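Local coordinates for ABC sugar transporter, periplasmic sugar binding protein (Legionella pneumophila subsp. pneumophila, PDB 3ROT) that probably binds a sugar in the periplasm and hands it to an ABC transporter for import, at residues Q23-A28 against L253-L258; E30-D35 against M261-L266; L203-M206 against R212-F215. All coordinates share one frame; numbering follows the deposited sequence.

Contact 1 (Q23-A28 against L253-L258)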
loop_
_atom_site.group_PDB
_atom_site.type_symbol
_atom_site.label_atom_id
_atom_site.label_comp_id
_atom_site.label_asym_id
_atom_site.label_seq_id
_atom_site.Cartn_x
_atom_site.Cartn_y
_atom_site.Cartn_z
ATOM N N GLN A 23 1.913 14.717 -7.166
ATOM C CA GLN A 23 1.311 15.185 -8.407
ATOM C C GLN A 23 1.122 16.700 -8.393
ATOM O O GLN A 23 1.350 17.361 -9.402
ATOM C CB GLN A 23 -0.022 14.473 -8.661
ATOM C CG GLN A 23 -0.730 14.928 -9.927
ATOM C CD GLN A 23 0.148 14.874 -11.183
ATOM O OE1 GLN A 23 -0.120 15.576 -12.162
ATOM N NE2 GLN A 23 1.182 14.039 -11.164
ATOM N N GLY A 24 0.713 17.250 -7.249
ATOM C CA GLY A 24 0.544 18.690 -7.152
ATOM C C GLY A 24 1.875 19.404 -7.360
ATOM O O GLY A 24 1.950 20.443 -8.020
ATOM N N ALA A 25 2.934 18.841 -6.793
ATOM C CA ALA A 25 4.261 19.418 -6.918
ATOM C C ALA A 25 4.742 19.334 -8.374
ATOM O O ALA A 25 5.271 20.305 -8.921
ATOM C CB ALA A 25 5.227 18.691 -5.995
ATOM N N LYS A 26 4.550 18.167 -8.991
ATOM C CA LYS A 26 4.943 17.936 -10.382
ATOM C C LYS A 26 4.175 18.832 -11.356
ATOM O O LYS A 26 4.744 19.330 -12.336
ATOM C CB LYS A 26 4.721 16.462 -10.747
ATOM C CG LYS A 26 5.570 15.503 -9.917
ATOM C CD LYS A 26 5.508 14.071 -10.434
ATOM C CE LYS A 26 4.089 13.521 -10.416
ATOM N NZ LYS A 26 4.062 12.073 -10.779
ATOM N N LYS A 27 2.882 19.023 -11.091
ATOM C CA LYS A 27 2.043 19.861 -11.933
ATOM C C LYS A 27 2.549 21.306 -11.869
ATOM O O LYS A 27 2.616 22.000 -12.884
ATOM C CB LYS A 27 0.584 19.788 -11.472
ATOM C CG LYS A 27 -0.377 20.519 -12.391
ATOM C CD LYS A 27 -0.371 19.895 -13.781
ATOM C CE LYS A 27 -0.525 20.953 -14.860
ATOM N NZ LYS A 27 -1.798 21.719 -14.714
ATOM N N ALA A 28 2.902 21.752 -10.668
ATOM C CA ALA A 28 3.420 23.100 -10.478
ATOM C C ALA A 28 4.760 23.216 -11.200
ATOM O O ALA A 28 5.023 24.208 -11.878
ATOM C CB ALA A 28 3.592 23.388 -8.998
ATOM N N LEU A 253 1.357 24.450 -4.203
ATOM C CA LEU A 253 1.758 25.696 -3.588
ATOM C C LEU A 253 3.175 25.747 -3.039
ATOM O O LEU A 253 3.797 26.809 -3.067
ATOM C CB LEU A 253 0.760 26.093 -2.494
ATOM C CG LEU A 253 -0.586 26.614 -3.002
ATOM C CD1 LEU A 253 -1.479 26.999 -1.805
ATOM C CD2 LEU A 253 -0.349 27.824 -3.914
ATOM N N SER A 254 3.703 24.631 -2.541
ATOM C CA SER A 254 5.067 24.668 -2.013
ATOM C C SER A 254 6.096 24.872 -3.138
ATOM O O SER A 254 7.010 25.678 -3.004
ATOM C CB SER A 254 5.384 23.403 -1.197
ATOM O OG SER A 254 5.650 22.282 -2.016
ATOM N N ILE A 255 5.949 24.168 -4.253
ATOM C CA ILE A 255 6.899 24.351 -5.357
ATOM C C ILE A 255 6.738 25.757 -5.940
ATOM O O ILE A 255 7.726 26.418 -6.293
ATOM C CB ILE A 255 6.682 23.297 -6.488
ATOM C CG1 ILE A 255 7.063 21.898 -5.986
ATOM C CG2 ILE A 255 7.517 23.652 -7.716
ATOM C CD1 ILE A 255 8.458 21.822 -5.376
ATOM N N THR A 256 5.489 26.213 -6.026
ATOM C CA THR A 256 5.193 27.539 -6.560
ATOM C C THR A 256 5.902 28.631 -5.766
ATOM O O THR A 256 6.483 29.547 -6.345
ATOM C CB THR A 256 3.662 27.817 -6.568
ATOM O OG1 THR A 256 3.024 26.929 -7.487
ATOM C CG2 THR A 256 3.361 29.262 -6.988
ATOM N N GLN A 257 5.869 28.541 -4.443
ATOM C CA GLN A 257 6.527 29.560 -3.629
ATOM C C GLN A 257 8.043 29.517 -3.763
ATOM O O GLN A 257 8.697 30.565 -3.796
ATOM C CB GLN A 257 6.152 29.420 -2.148
ATOM C CG GLN A 257 4.677 29.659 -1.845
ATOM C CD GLN A 257 4.456 30.282 -0.477
ATOM O OE1 GLN A 257 4.605 31.493 -0.298
ATOM N NE2 GLN A 257 4.111 29.451 0.501
ATOM N N LEU A 258 8.606 28.313 -3.826
ATOM C CA LEU A 258 10.047 28.188 -3.953
ATOM C C LEU A 258 10.498 28.873 -5.231
ATOM O O LEU A 258 11.519 29.553 -5.239
ATOM C CB LEU A 258 10.473 26.712 -3.965
ATOM C CG LEU A 258 10.535 25.996 -2.612
ATOM C CD1 LEU A 258 10.831 24.521 -2.824
ATOM C CD2 LEU A 258 11.607 26.640 -1.739
#
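This is an apolar helix-helix contact in the N-terminal lobe of a periplasmic-binding-protein fold. Ala25 and Ala28 of helix 16-32 meet Ile255 and Thr256 of helix 247-264. The two short segments run at 36° to each other, and their axes come within 8.1 Å. Small residues allow this approach. Ala25 and Ile255 bring their CA atoms to 5.8 Å.

Ile255 points toward the other helix and lies against both alanines. Its CG1 branch stands beside its own backbone N (chi1 -68°), and this directs CG1 onto the methyl of Ala25, with Ala25 CB to Ile255 CG1 at 3.7 Å. The other branch, CG2, turns to Ala28. Ala28 CB also lies 4.0 Å from Ile255 CB.

Thr256 closes the edge of the patch. Its OG1 lies 3.9 Å from Ala28 CB, which is plain van der Waals contact. The hydroxyl is hydrogen-bonded back to Tyr252 O, one turn earlier in its own helix.

Ala25 and Ile255 also touch Leu36, so strand 35-39 lies under the helix pair. Ala28 packs on Tyr252 as well. Ser254 and Leu258 turn to strand 89-92 of the same parallel sheet.

Contact 2 (E30-D35 against M261-L266); sequences EELKVD and MNRYQL
Arg263, near the end of helix 247-264, reaches across to the C-terminal end of helix 16-32. That helix ends in a Schellman motif, with Lys33 at positive phi. The chain then turns into strand 35-39, outermost in this chain's parallel sheet, in the alpha/beta lobe.

The packed side is lined by Val34 and Leu32. Val34 is buried and points toward segment 261-266. Val34 CG1 approaches the guanidinium obliquely, 3.5 Å from Arg263 NH2. Val34 also packs on Val259 and on Tyr6 of strand 5-9. Leu32 lies on Thr256 and Val259, and its CB comes to 4.1 Å from Arg263 NH1.

The outer side is polar and looser. Lys33 is exposed and touches the arginine marginally. Its NZ bends back to bond Glu31 O at 3.0 Å, tilted 25° from the carbonyl plane. This amine stays 5.2 Å from Arg263 NH1, so the two like charges do not meet.

The arginine chain is extended from CG to NE, which carries its guanidinium to the end of helix 16-32. Arg263 CB lies over one face of the neighbouring Tyr264 ring. Leu32 O sits at the guanidinium edge, near its plane. The hydrogen bond to it from Arg263 NH2 is implausibly short, so the placement of this arginine end is doubtful. A further bond, from Arg263 NH1 to Leu32 O, is weak at 3.2 Å, with an N-H...O angle of 120°.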
loop_
_atom_site.group_PDB
_atom_site.type_symbol
_atom_site.label_atom_id
_atom_site.label_comp_id
_atom_site.label_asym_id
_atom_site.label_seq_id
_atom_site.Cartn_x
_atom_site.Cartn_y
_atom_site.Cartn_z
ATOM N N GLU A 30 5.761 21.576 -13.776
ATOM C CA GLU A 30 5.468 21.602 -15.203
ATOM C C GLU A 30 5.014 22.956 -15.710
ATOM O O GLU A 30 5.522 23.430 -16.719
ATOM C CB GLU A 30 4.409 20.556 -15.556
ATOM C CG GLU A 30 4.958 19.148 -15.681
ATOM C CD GLU A 30 3.886 18.128 -16.019
ATOM O OE1 GLU A 30 3.099 17.756 -15.114
ATOM O OE2 GLU A 30 3.828 17.708 -17.199
ATOM N N GLU A 31 4.064 23.579 -15.014
ATOM C CA GLU A 31 3.547 24.881 -15.436
ATOM C C GLU A 31 4.559 26.006 -15.277
ATOM O O GLU A 31 4.545 26.968 -16.039
ATOM C CB GLU A 31 2.282 25.238 -14.658
ATOM C CG GLU A 31 1.216 24.163 -14.705
ATOM C CD GLU A 31 -0.182 24.727 -14.569
ATOM O OE1 GLU A 31 -0.665 25.329 -15.557
ATOM O OE2 GLU A 31 -0.789 24.574 -13.478
ATOM N N LEU A 32 5.430 25.887 -14.284
ATOM C CA LEU A 32 6.439 26.907 -14.043
ATOM C C LEU A 32 7.724 26.611 -14.802
ATOM O O LEU A 32 8.656 27.402 -14.770
ATOM C CB LEU A 32 6.729 27.024 -12.545
ATOM C CG LEU A 32 5.542 27.509 -11.710
ATOM C CD1 LEU A 32 5.900 27.490 -10.245
ATOM C CD2 LEU A 32 5.155 28.910 -12.134
ATOM N N LYS A 33 7.771 25.461 -15.468
ATOM C CA LYS A 33 8.936 25.068 -16.261
ATOM C C LYS A 33 10.251 24.913 -15.491
ATOM O O LYS A 33 11.297 25.394 -15.928
ATOM C CB LYS A 33 9.125 26.068 -17.406
ATOM C CG LYS A 33 7.846 26.307 -18.197
ATOM C CD LYS A 33 7.946 27.544 -19.072
ATOM C CE LYS A 33 6.582 28.208 -19.219
ATOM N NZ LYS A 33 6.071 28.725 -17.903
ATOM N N VAL A 34 10.202 24.248 -14.343
ATOM C CA VAL A 34 11.411 24.013 -13.565
ATOM C C VAL A 34 11.543 22.506 -13.402
ATOM O O VAL A 34 10.586 21.767 -13.637
ATOM C CB VAL A 34 11.352 24.674 -12.155
ATOM C CG1 VAL A 34 11.285 26.193 -12.283
ATOM C CG2 VAL A 34 10.154 24.148 -11.381
ATOM N N ASP A 35 12.731 22.048 -13.027
ATOM C CA ASP A 35 12.944 20.625 -12.832
ATOM C C ASP A 35 12.686 20.271 -11.375
ATOM O O ASP A 35 13.011 21.037 -10.469
ATOM C CB ASP A 35 14.364 20.224 -13.235
ATOM C CG ASP A 35 14.608 20.368 -14.736
ATOM O OD1 ASP A 35 13.669 20.105 -15.523
ATOM O OD2 ASP A 35 15.741 20.732 -15.129
HETATM N N MSE A 261 10.060 32.709 -5.285
HETATM C CA MSE A 261 11.106 33.239 -4.438
HETATM C C MSE A 261 12.393 33.464 -5.238
HETATM O O MSE A 261 13.030 34.508 -5.117
HETATM C CB MSE A 261 11.353 32.270 -3.284
HETATM C CG MSE A 261 12.428 32.708 -2.331
HETATM SE SE MSE A 261 12.777 31.353 -0.995
HETATM C CE MSE A 261 13.513 32.541 0.349
ATOM N N ASN A 262 12.763 32.492 -6.063
ATOM C CA ASN A 262 13.974 32.610 -6.866
ATOM C C ASN A 262 13.838 33.561 -8.054
ATOM O O ASN A 262 14.751 34.327 -8.339
ATOM C CB ASN A 262 14.420 31.232 -7.367
ATOM C CG ASN A 262 14.892 30.327 -6.240
ATOM O OD1 ASN A 262 15.709 30.728 -5.409
ATOM N ND2 ASN A 262 14.391 29.102 -6.215
ATOM N N ARG A 263 12.702 33.516 -8.737
ATOM C CA ARG A 263 12.476 34.368 -9.904
ATOM C C ARG A 263 12.113 35.818 -9.623
ATOM O O ARG A 263 12.424 36.701 -10.425
ATOM C CB ARG A 263 11.366 33.789 -10.782
ATOM C CG ARG A 263 11.770 32.602 -11.604
ATOM C CD ARG A 263 10.583 32.065 -12.375
ATOM N NE ARG A 263 10.920 30.821 -13.060
ATOM C CZ ARG A 263 10.037 30.055 -13.686
ATOM N NH1 ARG A 263 8.755 30.401 -13.716
ATOM N NH2 ARG A 263 10.442 28.949 -14.294
ATOM N N TYR A 264 11.455 36.069 -8.494
ATOM C CA TYR A 264 11.002 37.416 -8.199
ATOM C C TYR A 264 11.450 38.060 -6.893
ATOM O O TYR A 264 11.002 39.155 -6.556
ATOM C CB TYR A 264 9.482 37.435 -8.293
ATOM C CG TYR A 264 8.964 36.822 -9.573
ATOM C CD1 TYR A 264 9.375 37.309 -10.813
ATOM C CD2 TYR A 264 8.057 35.758 -9.550
ATOM C CE1 TYR A 264 8.897 36.758 -11.996
ATOM C CE2 TYR A 264 7.574 35.199 -10.725
ATOM C CZ TYR A 264 7.997 35.707 -11.945
ATOM O OH TYR A 264 7.512 35.176 -13.113
ATOM N N GLN A 265 12.338 37.393 -6.168
ATOM C CA GLN A 265 12.858 37.925 -4.916
ATOM C C GLN A 265 11.747 38.202 -3.902
ATOM O O GLN A 265 11.752 39.219 -3.206
ATOM C CB GLN A 265 13.660 39.205 -5.184
ATOM C CG GLN A 265 14.910 39.017 -6.064
ATOM C CD GLN A 265 14.585 38.719 -7.525
ATOM O OE1 GLN A 265 13.876 39.482 -8.189
ATOM N NE2 GLN A 265 15.115 37.609 -8.033
ATOM N N LEU A 266 10.792 37.282 -3.838
ATOM C CA LEU A 266 9.672 37.384 -2.910
ATOM C C LEU A 266 9.957 36.493 -1.714
ATOM O O LEU A 266 10.738 35.548 -1.806
ATOM C CB LEU A 266 8.375 36.925 -3.584
ATOM C CG LEU A 266 7.855 37.847 -4.683
ATOM C CD1 LEU A 266 6.635 37.237 -5.355
ATOM C CD2 LEU A 266 7.516 39.197 -4.063
#

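Contact 3 (L203-M206 against R212-F215); sequences LGQM and RYDF
Two consecutive helices of the C-terminal lobe, 197-208 and the short, weakly bonded 210-213, fold back on each other. Helix 197-208 packs against the second helix and the Schellman turn that ends it at Asp214. Met206, modelled as selenomethionine, fills the angle between Tyr213 and Phe215.

Met206 CG lies obliquely by the Tyr213 ring, 3.6 Å from Tyr213 CG. Its chain then bends at chi3 (-69°). The bend carries the methyl over one face of the Phe215 ring. Met206 CE is 4.0 Å from that ring's centroid and 9° off its normal, a CH-pi contact. The selenium makes Met-aromatic contacts with both rings, at 4.8 Å from the Phe215 centroid and 5.2 Å from that of Tyr213. Leu203 CD1 adds an oblique contact with Phe215 CE2 at 4.1 Å.

The Gln205 side chain crosses the phenol end of Tyr213 obliquely, with its amide plane 18° from the ring plane. Gln205 OE1 is 3.0 Å from Tyr213 OH and is bonded by Gln176 and by Thr19 of the second subunit. Gln205 NE2 bonds to Pro16 O of that subunit.

Phe183 and Tyr217 meet the Phe215 ring edge-to-face. The helix pair is therefore held mainly by aromatic and methionine contacts; in the unlabelled protein a sulfur would take the place of selenium. The buried Gln205 amide has its polar atoms satisfied, partly across the subunit interface.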
loop_
_atom_site.group_PDB
_atom_site.type_symbol
_atom_site.label_atom_id
_atom_site.label_comp_id
_atom_site.label_asym_id
_atom_site.label_seq_id
_atom_site.Cartn_x
_atom_site.Cartn_y
_atom_site.Cartn_z
ATOM N N LEU A 203 -7.872 -1.839 8.443
ATOM C CA LEU A 203 -9.092 -1.839 9.243
ATOM C C LEU A 203 -10.304 -1.917 8.298
ATOM O O LEU A 203 -11.246 -2.682 8.533
ATOM C CB LEU A 203 -9.180 -0.575 10.096
ATOM C CG LEU A 203 -10.539 -0.319 10.762
ATOM C CD1 LEU A 203 -10.921 -1.506 11.632
ATOM C CD2 LEU A 203 -10.484 0.972 11.588
ATOM N N GLY A 204 -10.263 -1.138 7.219
ATOM C CA GLY A 204 -11.363 -1.143 6.263
ATOM C C GLY A 204 -11.647 -2.497 5.619
ATOM O O GLY A 204 -12.777 -2.788 5.213
ATOM N N GLN A 205 -10.623 -3.331 5.505
ATOM C CA GLN A 205 -10.817 -4.639 4.903
ATOM C C GLN A 205 -11.699 -5.490 5.811
ATOM O O GLN A 205 -12.535 -6.253 5.332
ATOM C CB GLN A 205 -9.472 -5.314 4.659
ATOM C CG GLN A 205 -9.570 -6.572 3.829
ATOM C CD GLN A 205 -8.211 -7.137 3.486
ATOM O OE1 GLN A 205 -7.381 -7.373 4.372
ATOM N NE2 GLN A 205 -7.971 -7.359 2.199
HETATM N N MSE A 206 -11.528 -5.344 7.123
HETATM C CA MSE A 206 -12.337 -6.098 8.083
HETATM C C MSE A 206 -13.772 -5.564 8.119
HETATM O O MSE A 206 -14.728 -6.334 8.271
HETATM C CB MSE A 206 -11.721 -6.017 9.486
HETATM C CG MSE A 206 -10.280 -6.464 9.548
HETATM SE SE MSE A 206 -9.690 -6.886 11.366
HETATM C CE MSE A 206 -9.712 -5.111 12.099
ATOM N N ARG A 212 -15.437 -12.773 7.693
ATOM C CA ARG A 212 -14.124 -13.330 7.365
ATOM C C ARG A 212 -13.049 -13.000 8.397
ATOM O O ARG A 212 -12.150 -13.803 8.644
ATOM C CB ARG A 212 -13.643 -12.818 6.011
ATOM C CG ARG A 212 -14.475 -13.254 4.834
ATOM C CD ARG A 212 -13.841 -12.803 3.543
ATOM N NE ARG A 212 -14.650 -13.175 2.389
ATOM C CZ ARG A 212 -14.313 -12.945 1.123
ATOM N NH1 ARG A 212 -13.169 -12.336 0.824
ATOM N NH2 ARG A 212 -15.132 -13.320 0.153
ATOM N N TYR A 213 -13.137 -11.811 8.985
ATOM C CA TYR A 213 -12.161 -11.373 9.971
ATOM C C TYR A 213 -12.639 -11.464 11.409
ATOM O O TYR A 213 -11.910 -11.095 12.314
ATOM C CB TYR A 213 -11.739 -9.932 9.664
ATOM C CG TYR A 213 -10.976 -9.816 8.368
ATOM C CD1 TYR A 213 -9.587 -9.924 8.343
ATOM C CD2 TYR A 213 -11.651 -9.711 7.157
ATOM C CE1 TYR A 213 -8.894 -9.941 7.138
ATOM C CE2 TYR A 213 -10.971 -9.733 5.952
ATOM C CZ TYR A 213 -9.598 -9.854 5.942
ATOM O OH TYR A 213 -8.937 -9.928 4.731
ATOM N N ASP A 214 -13.847 -11.970 11.627
ATOM C CA ASP A 214 -14.390 -12.062 12.986
ATOM C C ASP A 214 -14.315 -10.686 13.636
ATOM O O ASP A 214 -13.734 -10.513 14.708
ATOM C CB ASP A 214 -13.605 -13.069 13.836
ATOM C CG ASP A 214 -13.822 -14.500 13.392
ATOM O OD1 ASP A 214 -14.993 -14.950 13.374
ATOM O OD2 ASP A 214 -12.821 -15.174 13.060
ATOM N N PHE A 215 -14.894 -9.707 12.957
ATOM C CA PHE A 215 -14.907 -8.340 13.442
ATOM C C PHE A 215 -16.277 -7.758 13.114
ATOM O O PHE A 215 -16.415 -6.959 12.191
ATOM C CB PHE A 215 -13.814 -7.530 12.746
ATOM C CG PHE A 215 -13.461 -6.260 13.456
ATOM C CD1 PHE A 215 -12.646 -6.285 14.580
ATOM C CD2 PHE A 215 -13.957 -5.039 13.013
ATOM C CE1 PHE A 215 -12.326 -5.110 15.256
ATOM C CE2 PHE A 215 -13.645 -3.861 13.681
ATOM C CZ PHE A 215 -12.826 -3.900 14.807
#

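Contacts 1 and 2 share helices 16-32 and 247-264. Their centres are 10 Å apart, and they touch where Leu32 CD1 packs 3.8 Å from Thr256 CA. Contact 1 is the buried, apolar part of this helix pair. Contact 2 lies farther out, where the helix ends are partly exposed and an arginine meets a backbone carbonyl. Contact 3 belongs to the other lobe, with its centre about 38 Å from that of contact 1. It is buried like contact 1 but relies on aromatic rings and selenomethionine. Contacts 1 and 3 both touch the second subunit: Gln23 of one chain packs on Arg212 of the other.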